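PDB 2AFC: conserved hypothetical protein from Bacteroides thetaiotaomicron, which probably acts as a macrodomain hydrolase that removes ADP-ribose from ADP-ribosylated thymidine in DNA. Local coordinates for residues 19-24 with 72-77. Sequence-based numbering, arbitrary orientation.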
loop_
_atom_site.group_PDB
_atom_site.type_symbol
_atom_site.label_atom_id
_atom_site.label_comp_id
_atom_site.label_asym_id
_atom_site.label_seq_id
_atom_site.Cartn_x
_atom_site.Cartn_y
_atom_site.Cartn_z
ATOM N N LYS A 19 0.318 -7.831 11.555
ATOM C CA LYS A 19 0.275 -6.516 10.935
ATOM C C LYS A 19 0.548 -6.544 9.444
ATOM O O LYS A 19 1.342 -7.349 8.950
ATOM C CB LYS A 19 1.317 -5.593 11.590
ATOM C CG LYS A 19 1.295 -5.556 13.117
ATOM C CD LYS A 19 2.630 -5.052 13.664
ATOM C CE LYS A 19 2.621 -4.904 15.177
ATOM N NZ LYS A 19 2.618 -6.202 15.915
ATOM N N VAL A 20 -0.100 -5.642 8.724
ATOM C CA VAL A 20 0.116 -5.559 7.294
ATOM C C VAL A 20 0.469 -4.133 6.908
ATOM O O VAL A 20 -0.248 -3.190 7.212
ATOM C CB VAL A 20 -1.129 -6.041 6.493
ATOM C CG1 VAL A 20 -0.866 -5.932 4.996
ATOM C CG2 VAL A 20 -1.432 -7.488 6.848
ATOM N N ILE A 21 1.610 -3.988 6.257
ATOM C CA ILE A 21 2.065 -2.688 5.796
ATOM C C ILE A 21 1.635 -2.549 4.331
ATOM O O ILE A 21 2.065 -3.317 3.470
ATOM C CB ILE A 21 3.602 -2.583 5.921
ATOM C CG1 ILE A 21 4.002 -2.718 7.394
ATOM C CG2 ILE A 21 4.090 -1.252 5.355
ATOM C CD1 ILE A 21 4.014 -4.119 7.889
ATOM N N THR A 22 0.773 -1.573 4.073
ATOM C CA THR A 22 0.251 -1.303 2.740
ATOM C C THR A 22 0.865 -0.047 2.146
ATOM O O THR A 22 1.017 0.955 2.838
ATOM C CB THR A 22 -1.271 -1.042 2.771
ATOM O OG1 THR A 22 -1.530 0.111 3.583
ATOM C CG2 THR A 22 -2.027 -2.223 3.340
ATOM N N HIS A 23 1.188 -0.101 0.854
ATOM C CA HIS A 23 1.745 1.049 0.139
ATOM C C HIS A 23 1.479 0.902 -1.361
ATOM O O HIS A 23 1.328 -0.209 -1.868
ATOM C CB HIS A 23 3.246 1.180 0.391
ATOM C CG HIS A 23 4.083 0.241 -0.418
ATOM N ND1 HIS A 23 4.185 -1.102 -0.133
ATOM C CD2 HIS A 23 4.877 0.459 -1.494
ATOM C CE1 HIS A 23 5.006 -1.673 -0.996
ATOM N NE2 HIS A 23 5.440 -0.747 -1.833
ATOM N N ILE A 24 1.444 2.029 -2.061
ATOM C CA ILE A 24 1.156 2.064 -3.490
ATOM C C ILE A 24 2.343 1.932 -4.431
ATOM O O ILE A 24 3.219 2.784 -4.447
ATOM C CB ILE A 24 0.448 3.378 -3.867
ATOM C CG1 ILE A 24 -0.740 3.612 -2.947
ATOM C CG2 ILE A 24 -0.021 3.330 -5.315
ATOM C CD1 ILE A 24 -1.289 5.039 -2.953
ATOM N N ASN A 72 7.765 -12.704 11.170
ATOM C CA ASN A 72 6.746 -13.349 11.994
ATOM C C ASN A 72 5.571 -12.416 12.270
ATOM O O ASN A 72 5.726 -11.383 12.915
ATOM C CB ASN A 72 7.355 -13.817 13.316
ATOM C CG ASN A 72 6.359 -14.562 14.190
ATOM O OD1 ASN A 72 5.715 -15.516 13.747
ATOM N ND2 ASN A 72 6.240 -14.137 15.446
ATOM N N LYS A 73 4.396 -12.783 11.766
ATOM C CA LYS A 73 3.190 -11.986 11.956
ATOM C C LYS A 73 3.319 -10.624 11.301
ATOM O O LYS A 73 2.746 -9.643 11.775
ATOM C CB LYS A 73 2.898 -11.810 13.451
ATOM C CG LYS A 73 2.510 -13.093 14.166
ATOM C CD LYS A 73 2.220 -12.860 15.645
ATOM C CE LYS A 73 1.517 -14.071 16.254
ATOM N NZ LYS A 73 2.300 -15.333 16.101
ATOM N N LEU A 74 4.066 -10.556 10.206
ATOM C CA LEU A 74 4.253 -9.280 9.524
ATOM C C LEU A 74 4.236 -9.438 8.006
ATOM O O LEU A 74 5.012 -10.219 7.446
ATOM C CB LEU A 74 5.577 -8.640 9.974
ATOM C CG LEU A 74 5.849 -7.239 9.424
ATOM C CD1 LEU A 74 4.734 -6.312 9.887
ATOM C CD2 LEU A 74 7.220 -6.725 9.885
ATOM N N TYR A 75 3.356 -8.693 7.342
ATOM C CA TYR A 75 3.256 -8.764 5.888
ATOM C C TYR A 75 3.286 -7.406 5.215
ATOM O O TYR A 75 2.707 -6.434 5.703
ATOM C CB TYR A 75 1.960 -9.445 5.442
ATOM C CG TYR A 75 1.706 -10.813 6.009
ATOM C CD1 TYR A 75 1.342 -10.977 7.344
ATOM C CD2 TYR A 75 1.748 -11.946 5.188
ATOM C CE1 TYR A 75 1.015 -12.229 7.849
ATOM C CE2 TYR A 75 1.421 -13.205 5.684
ATOM C CZ TYR A 75 1.051 -13.337 7.020
ATOM O OH TYR A 75 0.712 -14.576 7.522
ATOM N N VAL A 76 3.949 -7.354 4.071
ATOM C CA VAL A 76 4.007 -6.127 3.299
ATOM C C VAL A 76 2.973 -6.313 2.195
ATOM O O VAL A 76 2.874 -7.392 1.609
ATOM C CB VAL A 76 5.393 -5.919 2.657
ATOM C CG1 VAL A 76 5.408 -4.627 1.883
ATOM C CG2 VAL A 76 6.470 -5.905 3.726
ATOM N N ALA A 77 2.204 -5.271 1.910
ATOM C CA ALA A 77 1.183 -5.352 0.874
ATOM C C ALA A 77 1.510 -4.442 -0.306
ATOM O O ALA A 77 1.310 -3.228 -0.228
ATOM C CB ALA A 77 -0.193 -4.988 1.462
#
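Ile21 grips the neighbouring strand with both of its backbone polar atoms: its N donates to Tyr75 O at 2.7 Å, and its O accepts from the N of Ala77. Lys19, two residues earlier, does the same, giving its N to Lys73 O at 3.0 Å and receiving Tyr75 N on its O at 2.9 Å. The Lys73 carbonyl, just before the strand proper, is met less squarely, with the donor tilted 34° from its plane. At the far end His23 N reaches Ala77 O only weakly, at 3.3 Å. Odd-numbered residues of 19-24 thus hold odd-numbered residues of 72-77, the ladder of a parallel pair, and Val20 CA adds a C-H...O contact to Tyr75 O. Val20 and Thr22 turn their own backbone bonds the other way, to strand 117-121. Strand 19-26 is therefore an interior strand of the mixed sheet at the heart of the macrodomain, while 74-82 pairs on its other side with the antiparallel edge strand 65-71.

Beyond the backbone, the CB of Ala77 packs against both Val20 CG1, at 3.7 Å, and Thr22 CG2, at 3.8 Å, the three forming a cluster on one face of the sheet. Val20 CG1 can reach it because it stands anti to its own backbone N (chi1 180°). On this face the Tyr75 ring brings its edge to Lys19 O and meets Phe110 and His114 edge-to-face. The other face carries Ile21, Leu74 and Val76; Val76 CG1 lies 4.1 Å from His23 CE1, and both side chains touch Leu39 of helix 35-42.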